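Local coordinates for UBP3-associated protein BRE5 (Saccharomyces cerevisiae, PDB 2QIY) that has a role in de-ubiquitination, working with UBP3 to cleave ubiquitin, which leads to mono-ubiquitination of sec23, and is represented here by its NTF2 domain, at residues 83-88 with 110-115; 44-49 with 144-149; 20-25 with 122-127. All blocks are in the same frame, centred on the assembly; numbering follows the deposited sequence.

Contact 1. Residues 83-88 with 110-115; sequences RSLKLK and GEMFWT
Lys86 and Phe113 meet because their first torsions bring them over one another: CG of Phe113 sits in the crowded position between its backbone N and carbonyl carbon (chi1 64°), which carries the ring across to the neighbouring strand, while CG of Lys86 lies anti to its own carbonyl carbon (chi1 -66°). CB of the lysine then stands over one face of the ring in a CH-pi contact, 3.7 Å from the Phe113 centroid, and CD of Lys86 passes beyond the rim, 3.5 Å from CE1 of Phe113. Beyond CE, which passes OG1 of Thr115 at 3.2 Å, the bent end of the lysine turns its amine to a salt bridge with an acidic side chain on the chain of another protein. With an alanine at Phe113 the face under Lys86 CB is gone, and the stem is likely to be freer to turn, weakening the hold on the amine's acidic partner. The other face of the two strands is apolar, with Leu85 CD1 set obliquely against Met112 SD at 3.8 Å and Leu85 CB packed beside Trp114. At the end of the pairing, Ser84 OG lies in the plane of the Trp114 ring at its edge, 3.6 Å from CD1. The hydroxyl's own hydrogen bond is to Lys81 O, and a water links it to the carbonyl of Thr115. Paired backbone bonds hold the register: Lys86 N reaches Phe113 O at 2.8 Å and Phe113 N returns to Lys86 O at 2.9 Å, and Lys88 and Glu111 do the same. Leu87 and Lys88 also pair antiparallel with a strand of the other protein, which prolongs the sheet beyond this chain. Such an antiparallel beta hairpin, strands 85-97 and 103-114, belongs to the curved sheet of the NTF2 fold.

Contact 2. Residues 44-49 with 144-149; sequences THTNYQ and IRFISN
Thr46 points its hydroxyl oxygen at the rim of the Phe146 ring: OG1 lies near the ring plane, 3.3 Å from CZ, with CE2 of the same ring almost as close. A polar atom is thus set against the aromatic C-H edge in a buried place, the two side chains crossing at about a right angle. The threonine reaches it because OG1 stands anti to its carbonyl carbon, beside the backbone N (chi1 -51°). Edge hydrogens carry a slight positive charge, so the approach is probably mildly favourable. One direct backbone hydrogen bond spans the two segments, from Ile144 N to Thr44 O at 3.0 Å. Beside it, CG2 of Ile144 packs against the backbone of strand 41-46, 3.5 Å from Thr44 O and 3.7 Å from Thr46 N, while CG1 of Ile144 lies over one face of the Phe146 ring. Past this point the two segments part, their short strands running at 47° to each other. Residues 47-49 turn off, with Asn47 OD1 accepting from Gln49 N in an Asx turn, and Ser148 and Asn149 go another way, both bonding to Asp58. Leu60 touches both Thr46 and Phe146. On the subunit side Thr44 OG1 is hydrogen-bonded to Gln95 of the second subunit, and Arg145 forms a salt bridge with its Asp93. Strands 41-46 and 137-147 are the parallel neighbours in the otherwise antiparallel sheet, the pair that makes this sheet of the NTF2 fold a mixed one.

Contact 3. Residues 20-25 with 122-127; sequences QNYYER and FCQTFI
Tyr22 offers a ring face to the edge of Phe126, and this T-shaped pair is the tight part of the contact. The ring centroids are 4.8 Å apart with planes at 78°, and CE2 of Phe126 comes within 3.6 Å of Tyr22 CZ. With CG anti to the backbone N (chi1 174°), the Tyr22 ring is carried down from the helix onto the sheet. The ring of Tyr23 stands next to it, CD2 of Tyr22 lying over the centre of one of its faces. The Tyr23 hydroxyl closes the gap to the strand: OH is 3.7 Å from CE1 of Phe122, and the same oxygen approaches the edge of the Phe126 ring, 4.1 Å from CZ. Gln124, extended from the strand, brings its amide end up between the two tyrosine hydroxyls, with the amide plane steeply inclined to both rings. The Tyr22 hydroxyl is hydrogen-bonded to Asp142 OD2, so the polar end of this buried tyrosine has a partner on strand 137-147. Arg25 packs its guanidinium over Tyr22 CA and makes a cation-pi contact with Phe36. Elsewhere the helix is looser toward the strand: Gln20, Asn21 and Glu24 make no contact with 122-127. Asn21 is exposed, whereas Gln20 and Glu24 meet the chain of another protein, which Tyr23 also touches. The axes of segments 20-25 and 122-127 come no closer than 12.6 Å, so long aromatic and amide side chains bridge the distance, with no backbone contact. Helix 11-28 thus lies across the sheet face made by Phe122, Gln124 and Phe126: Phe18 of the same helix meets Phe126 edge-to-face, and Leu87 of strand 85-97 packs against both Tyr23 and Phe122.

All three contacts draw on one sheet, their centres about 11 to 13 Å apart. Contact 1 is nested along the chain inside the loops closed by both others. It meets contact 2 where Trp114 NE1 lies 3.0 Å from Tyr48 OH, a probable hydrogen bond, and where Met112 CE packs on Ile144 CD1. Contact 3 adjoins contact 1 through strand pairing, Phe122 N lying 2.9 Å from Gly110 O. Contacts 2 and 3 lie on neighbouring strands, 137-147 and 120-130, with Arg145 N 2.9 Å from Cys123 O. Contacts 1 and 3 touch the chain of another protein, and all three also reach the second subunit, contact 1 through Glu111 alone.

Contact 1. Residues 83-88 with 110-115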
loop_
_atom_site.group_PDB
_atom_site.type_symbol
_atom_site.label_atom_id
_atom_site.label_comp_id
_atom_site.label_asym_id
_atom_site.label_seq_id
_atom_site.Cartn_x
_atom_site.Cartn_y
_atom_site.Cartn_z
ATOM N N ARG A 83 6.738 8.181 20.023
ATOM C CA ARG A 83 7.835 7.449 20.654
ATOM C C ARG A 83 7.426 6.027 21.049
ATOM O O ARG A 83 8.276 5.161 21.302
ATOM C CB ARG A 83 8.302 8.201 21.905
ATOM C CG ARG A 83 9.227 9.371 21.596
ATOM C CD ARG A 83 9.699 10.063 22.886
ATOM N NE ARG A 83 10.610 11.176 22.582
ATOM C CZ ARG A 83 11.933 11.087 22.651
ATOM N NH1 ARG A 83 12.493 9.955 23.056
ATOM N NH2 ARG A 83 12.701 12.139 22.356
ATOM N N SER A 84 6.125 5.803 21.153
ATOM C CA SER A 84 5.624 4.527 21.664
ATOM C C SER A 84 5.188 3.594 20.528
ATOM O O SER A 84 4.670 2.513 20.787
ATOM C CB SER A 84 4.492 4.755 22.669
ATOM O OG SER A 84 3.282 5.157 22.032
ATOM N N LEU A 85 5.448 4.003 19.279
ATOM C CA LEU A 85 5.029 3.219 18.112
ATOM C C LEU A 85 5.897 1.976 17.975
ATOM O O LEU A 85 7.117 2.039 18.131
ATOM C CB LEU A 85 5.083 4.076 16.848
ATOM C CG LEU A 85 4.650 3.438 15.517
ATOM C CD1 LEU A 85 4.097 4.477 14.540
ATOM C CD2 LEU A 85 5.827 2.657 14.887
ATOM N N LYS A 86 5.242 0.854 17.680
ATOM C CA LYS A 86 5.888 -0.445 17.576
ATOM C C LYS A 86 5.274 -1.158 16.366
ATOM O O LYS A 86 4.149 -0.872 15.955
ATOM C CB LYS A 86 5.603 -1.232 18.856
ATOM C CG LYS A 86 6.253 -0.599 20.108
ATOM C CD LYS A 86 5.745 -1.215 21.398
ATOM C CE LYS A 86 6.378 -0.525 22.582
ATOM N NZ LYS A 86 7.664 -1.176 22.908
ATOM N N LEU A 87 6.008 -2.081 15.766
ATOM C CA LEU A 87 5.399 -2.827 14.660
ATOM C C LEU A 87 6.065 -4.138 14.387
ATOM O O LEU A 87 7.231 -4.344 14.746
ATOM C CB LEU A 87 5.332 -2.014 13.349
ATOM C CG LEU A 87 6.654 -1.697 12.636
ATOM C CD1 LEU A 87 6.365 -1.467 11.143
ATOM C CD2 LEU A 87 7.313 -0.472 13.286
ATOM N N LYS A 88 5.277 -5.005 13.759
ATOM C CA LYS A 88 5.768 -6.192 13.077
ATOM C C LYS A 88 5.740 -5.861 11.593
ATOM O O LYS A 88 4.673 -5.582 11.030
ATOM C CB LYS A 88 4.869 -7.381 13.387
ATOM C CG LYS A 88 5.258 -8.635 12.633
ATOM C CD LYS A 88 4.412 -9.834 13.046
ATOM C CE LYS A 88 4.853 -11.060 12.267
ATOM N NZ LYS A 88 4.136 -12.284 12.719
ATOM N N GLY A 110 2.220 -4.588 7.502
ATOM C CA GLY A 110 2.523 -5.231 8.782
ATOM C C GLY A 110 1.413 -4.987 9.770
ATOM O O GLY A 110 0.278 -4.687 9.377
ATOM N N GLU A 111 1.761 -5.092 11.045
ATOM C CA GLU A 111 0.817 -4.862 12.137
ATOM C C GLU A 111 1.474 -3.895 13.109
ATOM O O GLU A 111 2.590 -4.121 13.555
ATOM C CB GLU A 111 0.409 -6.183 12.787
ATOM C CG GLU A 111 -0.370 -7.064 11.785
ATOM C CD GLU A 111 -1.109 -8.253 12.384
ATOM O OE1 GLU A 111 -1.132 -8.437 13.619
ATOM O OE2 GLU A 111 -1.747 -8.965 11.561
ATOM N N MET A 112 0.788 -2.780 13.339
ATOM C CA MET A 112 1.325 -1.664 14.099
ATOM C C MET A 112 0.586 -1.557 15.424
ATOM O O MET A 112 -0.609 -1.832 15.505
ATOM C CB MET A 112 1.145 -0.371 13.262
ATOM C CG MET A 112 1.719 0.855 13.896
ATOM S SD MET A 112 1.640 2.203 12.700
ATOM C CE MET A 112 2.919 1.703 11.561
ATOM N N PHE A 113 1.292 -1.173 16.474
ATOM C CA PHE A 113 0.621 -0.889 17.742
ATOM C C PHE A 113 1.444 0.151 18.491
ATOM O O PHE A 113 2.489 0.608 17.999
ATOM C CB PHE A 113 0.370 -2.151 18.572
ATOM C CG PHE A 113 1.629 -2.868 19.039
ATOM C CD1 PHE A 113 1.982 -2.838 20.392
ATOM C CD2 PHE A 113 2.402 -3.605 18.149
ATOM C CE1 PHE A 113 3.114 -3.496 20.839
ATOM C CE2 PHE A 113 3.565 -4.305 18.606
ATOM C CZ PHE A 113 3.901 -4.232 19.940
ATOM N N TRP A 114 0.914 0.585 19.623
ATOM C CA TRP A 114 1.644 1.499 20.493
ATOM C C TRP A 114 1.660 0.831 21.853
ATOM O O TRP A 114 0.852 -0.075 22.136
ATOM C CB TRP A 114 0.948 2.870 20.517
ATOM C CG TRP A 114 1.017 3.587 19.165
ATOM C CD1 TRP A 114 1.867 4.620 18.819
ATOM C CD2 TRP A 114 0.230 3.314 18.012
ATOM N NE1 TRP A 114 1.656 4.988 17.515
ATOM C CE2 TRP A 114 0.656 4.206 16.991
ATOM C CE3 TRP A 114 -0.810 2.404 17.731
ATOM C CZ2 TRP A 114 0.071 4.220 15.711
ATOM C CZ3 TRP A 114 -1.378 2.408 16.434
ATOM C CH2 TRP A 114 -0.924 3.302 15.453
ATOM N N THR A 115 2.581 1.235 22.718
ATOM C CA THR A 115 2.638 0.638 24.051
ATOM C C THR A 115 1.248 0.468 24.651
ATOM O O THR A 115 0.480 1.440 24.769
ATOM C CB THR A 115 3.510 1.493 24.974
ATOM O OG1 THR A 115 4.782 1.680 24.336
ATOM C CG2 THR A 115 3.664 0.807 26.336
HETATM O O HOH W 1 0.793 4.411 23.834
#

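Contact 2. Residues 44-49 with 144-149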
loop_
_atom_site.group_PDB
_atom_site.type_symbol
_atom_site.label_atom_id
_atom_site.label_comp_id
_atom_site.label_asym_id
_atom_site.label_seq_id
_atom_site.Cartn_x
_atom_site.Cartn_y
_atom_site.Cartn_z
ATOM N N THR A 44 0.572 11.419 4.821
ATOM C CA THR A 44 -0.798 11.065 5.256
ATOM C C THR A 44 -0.562 10.090 6.377
ATOM O O THR A 44 -0.081 8.976 6.150
ATOM C CB THR A 44 -1.574 10.433 4.085
ATOM O OG1 THR A 44 -1.763 11.429 3.090
ATOM C CG2 THR A 44 -2.953 9.928 4.545
ATOM N N HIS A 45 -0.856 10.508 7.612
ATOM C CA HIS A 45 -0.409 9.749 8.784
ATOM C C HIS A 45 -1.532 9.507 9.794
ATOM O O HIS A 45 -2.523 10.210 9.815
ATOM C CB HIS A 45 0.769 10.478 9.460
ATOM C CG HIS A 45 1.660 9.585 10.271
ATOM N ND1 HIS A 45 2.563 8.720 9.688
ATOM C CD2 HIS A 45 1.805 9.439 11.608
ATOM C CE1 HIS A 45 3.214 8.061 10.635
ATOM N NE2 HIS A 45 2.792 8.493 11.811
ATOM N N THR A 46 -1.328 8.518 10.646
ATOM C CA THR A 46 -2.198 8.240 11.791
ATOM C C THR A 46 -2.658 9.525 12.489
ATOM O O THR A 46 -1.814 10.307 12.925
ATOM C CB THR A 46 -1.415 7.417 12.772
ATOM O OG1 THR A 46 -0.845 6.304 12.042
ATOM C CG2 THR A 46 -2.343 6.909 13.920
ATOM N N ASN A 47 -3.974 9.728 12.588
ATOM C CA ASN A 47 -4.457 10.963 13.176
ATOM C C ASN A 47 -4.526 10.847 14.692
ATOM O O ASN A 47 -5.575 10.515 15.266
ATOM C CB ASN A 47 -5.819 11.374 12.630
ATOM C CG ASN A 47 -6.233 12.747 13.137
ATOM O OD1 ASN A 47 -5.464 13.425 13.837
ATOM N ND2 ASN A 47 -7.451 13.158 12.799
ATOM N N TYR A 48 -3.388 11.109 15.317
ATOM C CA TYR A 48 -3.293 11.017 16.756
ATOM C C TYR A 48 -4.228 11.982 17.494
ATOM O O TYR A 48 -4.520 11.760 18.662
ATOM C CB TYR A 48 -1.874 11.284 17.182
ATOM C CG TYR A 48 -0.867 10.238 16.778
ATOM C CD1 TYR A 48 0.151 10.547 15.901
ATOM C CD2 TYR A 48 -0.901 8.953 17.330
ATOM C CE1 TYR A 48 1.121 9.601 15.537
ATOM C CE2 TYR A 48 0.049 7.999 16.980
ATOM C CZ TYR A 48 1.055 8.329 16.096
ATOM O OH TYR A 48 2.001 7.368 15.800
ATOM N N GLN A 49 -4.674 13.036 16.802
ATOM C CA GLN A 49 -5.551 14.077 17.372
ATOM C C GLN A 49 -7.026 13.677 17.377
ATOM O O GLN A 49 -7.858 14.346 18.015
ATOM C CB GLN A 49 -5.366 15.376 16.567
ATOM C CG GLN A 49 -4.313 16.320 17.122
ATOM C CD GLN A 49 -2.975 15.671 17.212
ATOM O OE1 GLN A 49 -2.245 15.578 16.215
ATOM N NE2 GLN A 49 -2.655 15.144 18.401
ATOM N N ILE A 144 0.085 6.164 5.068
ATOM C CA ILE A 144 -0.327 4.936 5.750
ATOM C C ILE A 144 -1.849 4.738 5.630
ATOM O O ILE A 144 -2.623 5.699 5.665
ATOM C CB ILE A 144 0.137 4.922 7.233
ATOM C CG1 ILE A 144 -0.039 3.528 7.865
ATOM C CG2 ILE A 144 -0.565 6.040 8.063
ATOM C CD1 ILE A 144 0.751 3.385 9.200
ATOM N N ARG A 145 -2.250 3.478 5.480
ATOM C CA ARG A 145 -3.659 3.137 5.454
ATOM C C ARG A 145 -3.846 1.934 6.384
ATOM O O ARG A 145 -3.163 0.908 6.238
ATOM C CB ARG A 145 -4.123 2.799 4.018
ATOM C CG ARG A 145 -5.451 1.999 3.958
ATOM C CD ARG A 145 -6.666 2.740 4.518
ATOM N NE ARG A 145 -6.938 4.012 3.825
ATOM C CZ ARG A 145 -8.026 4.764 4.034
ATOM N NH1 ARG A 145 -8.981 4.366 4.897
ATOM N NH2 ARG A 145 -8.206 5.894 3.348
ATOM N N PHE A 146 -4.749 2.060 7.350
ATOM C CA PHE A 146 -5.105 0.923 8.198
ATOM C C PHE A 146 -6.184 0.078 7.550
ATOM O O PHE A 146 -7.107 0.591 6.920
ATOM C CB PHE A 146 -5.482 1.410 9.611
ATOM C CG PHE A 146 -4.340 2.071 10.291
ATOM C CD1 PHE A 146 -3.356 1.297 10.929
ATOM C CD2 PHE A 146 -4.185 3.454 10.254
ATOM C CE1 PHE A 146 -2.259 1.919 11.526
ATOM C CE2 PHE A 146 -3.087 4.091 10.846
ATOM C CZ PHE A 146 -2.110 3.315 11.497
ATOM N N ILE A 147 -6.021 -1.229 7.685
ATOM C CA ILE A 147 -6.810 -2.222 6.974
ATOM C C ILE A 147 -7.572 -3.020 8.029
ATOM O O ILE A 147 -6.986 -3.489 8.987
ATOM C CB ILE A 147 -5.863 -3.133 6.116
ATOM C CG1 ILE A 147 -5.028 -2.250 5.146
ATOM C CG2 ILE A 147 -6.661 -4.192 5.340
ATOM C CD1 ILE A 147 -4.076 -3.010 4.207
ATOM N N SER A 148 -8.874 -3.153 7.864
ATOM C CA SER A 148 -9.617 -3.984 8.799
ATOM C C SER A 148 -9.250 -5.445 8.527
ATOM O O SER A 148 -9.100 -5.851 7.365
ATOM C CB SER A 148 -11.113 -3.749 8.643
ATOM O OG SER A 148 -11.778 -3.907 9.886
ATOM N N ASN A 149 -9.083 -6.231 9.582
ATOM C CA ASN A 149 -8.815 -7.655 9.391
ATOM C C ASN A 149 -10.090 -8.410 9.036
ATOM O O ASN A 149 -10.920 -8.623 9.924
ATOM C CB ASN A 149 -8.205 -8.248 10.666
ATOM C CG ASN A 149 -7.611 -9.603 10.448
ATOM O OD1 ASN A 149 -6.758 -9.801 9.574
ATOM N ND2 ASN A 149 -8.038 -10.556 11.262
#

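Contact 3. Residues 20-25 with 122-127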
loop_
_atom_site.group_PDB
_atom_site.type_symbol
_atom_site.label_atom_id
_atom_site.label_comp_id
_atom_site.label_asym_id
_atom_site.label_seq_id
_atom_site.Cartn_x
_atom_site.Cartn_y
_atom_site.Cartn_z
ATOM N N GLN A 20 13.846 0.425 8.355
ATOM C CA GLN A 20 14.306 0.205 9.728
ATOM C C GLN A 20 14.676 1.535 10.382
ATOM O O GLN A 20 14.241 1.815 11.498
ATOM C CB GLN A 20 15.435 -0.834 9.800
ATOM C CG GLN A 20 15.458 -1.515 11.172
ATOM C CD GLN A 20 16.350 -2.751 11.248
ATOM O OE1 GLN A 20 16.884 -3.226 10.246
ATOM N NE2 GLN A 20 16.509 -3.277 12.461
ATOM N N ASN A 21 15.413 2.375 9.656
ATOM C CA ASN A 21 15.800 3.705 10.148
ATOM C C ASN A 21 14.627 4.655 10.430
ATOM O O ASN A 21 14.620 5.351 11.455
ATOM C CB ASN A 21 16.817 4.361 9.213
ATOM C CG ASN A 21 18.171 3.653 9.234
ATOM O OD1 ASN A 21 18.538 3.014 10.225
ATOM N ND2 ASN A 21 18.913 3.760 8.138
ATOM N N TYR A 22 13.634 4.644 9.541
ATOM C CA TYR A 22 12.415 5.449 9.679
ATOM C C TYR A 22 11.635 5.117 10.959
ATOM O O TYR A 22 11.282 6.012 11.727
ATOM C CB TYR A 22 11.528 5.190 8.462
ATOM C CG TYR A 22 10.167 5.834 8.489
ATOM C CD1 TYR A 22 9.980 7.112 7.986
ATOM C CD2 TYR A 22 9.053 5.143 8.971
ATOM C CE1 TYR A 22 8.712 7.696 7.978
ATOM C CE2 TYR A 22 7.766 5.715 8.967
ATOM C CZ TYR A 22 7.607 6.999 8.474
ATOM O OH TYR A 22 6.358 7.571 8.470
ATOM N N TYR A 23 11.362 3.836 11.190
ATOM C CA TYR A 23 10.564 3.487 12.369
ATOM C C TYR A 23 11.329 3.650 13.659
ATOM O O TYR A 23 10.754 4.011 14.691
ATOM C CB TYR A 23 9.956 2.097 12.259
ATOM C CG TYR A 23 8.945 1.965 11.142
ATOM C CD1 TYR A 23 7.709 2.630 11.188
ATOM C CD2 TYR A 23 9.216 1.155 10.036
ATOM C CE1 TYR A 23 6.772 2.500 10.132
ATOM C CE2 TYR A 23 8.295 1.005 9.005
ATOM C CZ TYR A 23 7.083 1.678 9.052
ATOM O OH TYR A 23 6.182 1.523 8.028
ATOM N N GLU A 24 12.636 3.438 13.608
ATOM C CA GLU A 24 13.408 3.560 14.820
ATOM C C GLU A 24 13.605 5.024 15.195
ATOM O O GLU A 24 13.694 5.339 16.379
ATOM C CB GLU A 24 14.702 2.768 14.724
ATOM C CG GLU A 24 14.453 1.243 14.773
ATOM C CD GLU A 24 15.726 0.420 14.593
ATOM O OE1 GLU A 24 16.758 0.991 14.169
ATOM O OE2 GLU A 24 15.702 -0.797 14.908
ATOM N N ARG A 25 13.625 5.915 14.193
ATOM C CA ARG A 25 13.705 7.360 14.450
ATOM C C ARG A 25 12.482 7.855 15.212
ATOM O O ARG A 25 12.575 8.825 15.975
ATOM C CB ARG A 25 13.870 8.171 13.150
ATOM C CG ARG A 25 15.247 8.072 12.548
ATOM C CD ARG A 25 15.446 9.129 11.472
ATOM N NE ARG A 25 15.179 8.630 10.120
ATOM C CZ ARG A 25 14.090 8.906 9.415
ATOM N NH1 ARG A 25 13.140 9.691 9.921
ATOM N NH2 ARG A 25 13.951 8.411 8.191
ATOM N N PHE A 122 -1.664 -2.600 8.711
ATOM C CA PHE A 122 -1.451 -1.391 7.905
ATOM C C PHE A 122 -0.682 -1.700 6.642
ATOM O O PHE A 122 0.018 -2.707 6.540
ATOM C CB PHE A 122 -0.652 -0.350 8.711
ATOM C CG PHE A 122 0.829 -0.673 8.815
ATOM C CD1 PHE A 122 1.717 -0.144 7.870
ATOM C CD2 PHE A 122 1.320 -1.531 9.795
ATOM C CE1 PHE A 122 3.064 -0.432 7.916
ATOM C CE2 PHE A 122 2.666 -1.821 9.861
ATOM C CZ PHE A 122 3.554 -1.273 8.917
ATOM N N CYS A 123 -0.836 -0.799 5.678
ATOM C CA CYS A 123 0.065 -0.714 4.553
ATOM C C CYS A 123 0.588 0.719 4.499
ATOM O O CYS A 123 -0.142 1.694 4.747
ATOM C CB CYS A 123 -0.671 -1.090 3.293
ATOM S SG CYS A 123 -2.180 -0.263 2.932
ATOM N N GLN A 124 1.877 0.861 4.252
ATOM C CA GLN A 124 2.459 2.201 4.228
ATOM C C GLN A 124 3.318 2.307 2.978
ATOM O O GLN A 124 4.120 1.410 2.701
ATOM C CB GLN A 124 3.293 2.499 5.492
ATOM C CG GLN A 124 3.807 3.970 5.570
ATOM C CD GLN A 124 4.258 4.409 6.970
ATOM O OE1 GLN A 124 4.607 5.586 7.189
ATOM N NE2 GLN A 124 4.246 3.488 7.915
ATOM N N THR A 125 3.166 3.412 2.242
ATOM C CA THR A 125 3.898 3.583 0.997
ATOM C C THR A 125 4.741 4.833 1.070
ATOM O O THR A 125 4.289 5.847 1.595
ATOM C CB THR A 125 2.907 3.679 -0.179
ATOM O OG1 THR A 125 2.309 2.387 -0.336
ATOM C CG2 THR A 125 3.605 4.029 -1.439
ATOM N N PHE A 126 5.956 4.748 0.542
ATOM C CA PHE A 126 6.898 5.878 0.492
ATOM C C PHE A 126 7.425 6.094 -0.910
ATOM O O PHE A 126 7.549 5.137 -1.697
ATOM C CB PHE A 126 8.130 5.543 1.317
ATOM C CG PHE A 126 7.836 5.189 2.743
ATOM C CD1 PHE A 126 7.541 3.862 3.095
ATOM C CD2 PHE A 126 7.895 6.171 3.749
ATOM C CE1 PHE A 126 7.289 3.531 4.426
ATOM C CE2 PHE A 126 7.669 5.824 5.087
ATOM C CZ PHE A 126 7.360 4.505 5.409
ATOM N N ILE A 127 7.775 7.342 -1.214
ATOM C CA ILE A 127 8.596 7.636 -2.394
ATOM C C ILE A 127 9.853 8.359 -1.913
ATOM O O ILE A 127 9.757 9.336 -1.157
ATOM C CB ILE A 127 7.868 8.496 -3.459
ATOM C CG1 ILE A 127 6.674 7.729 -4.009
ATOM C CG2 ILE A 127 8.837 8.839 -4.624
ATOM C CD1 ILE A 127 7.068 6.588 -4.832
#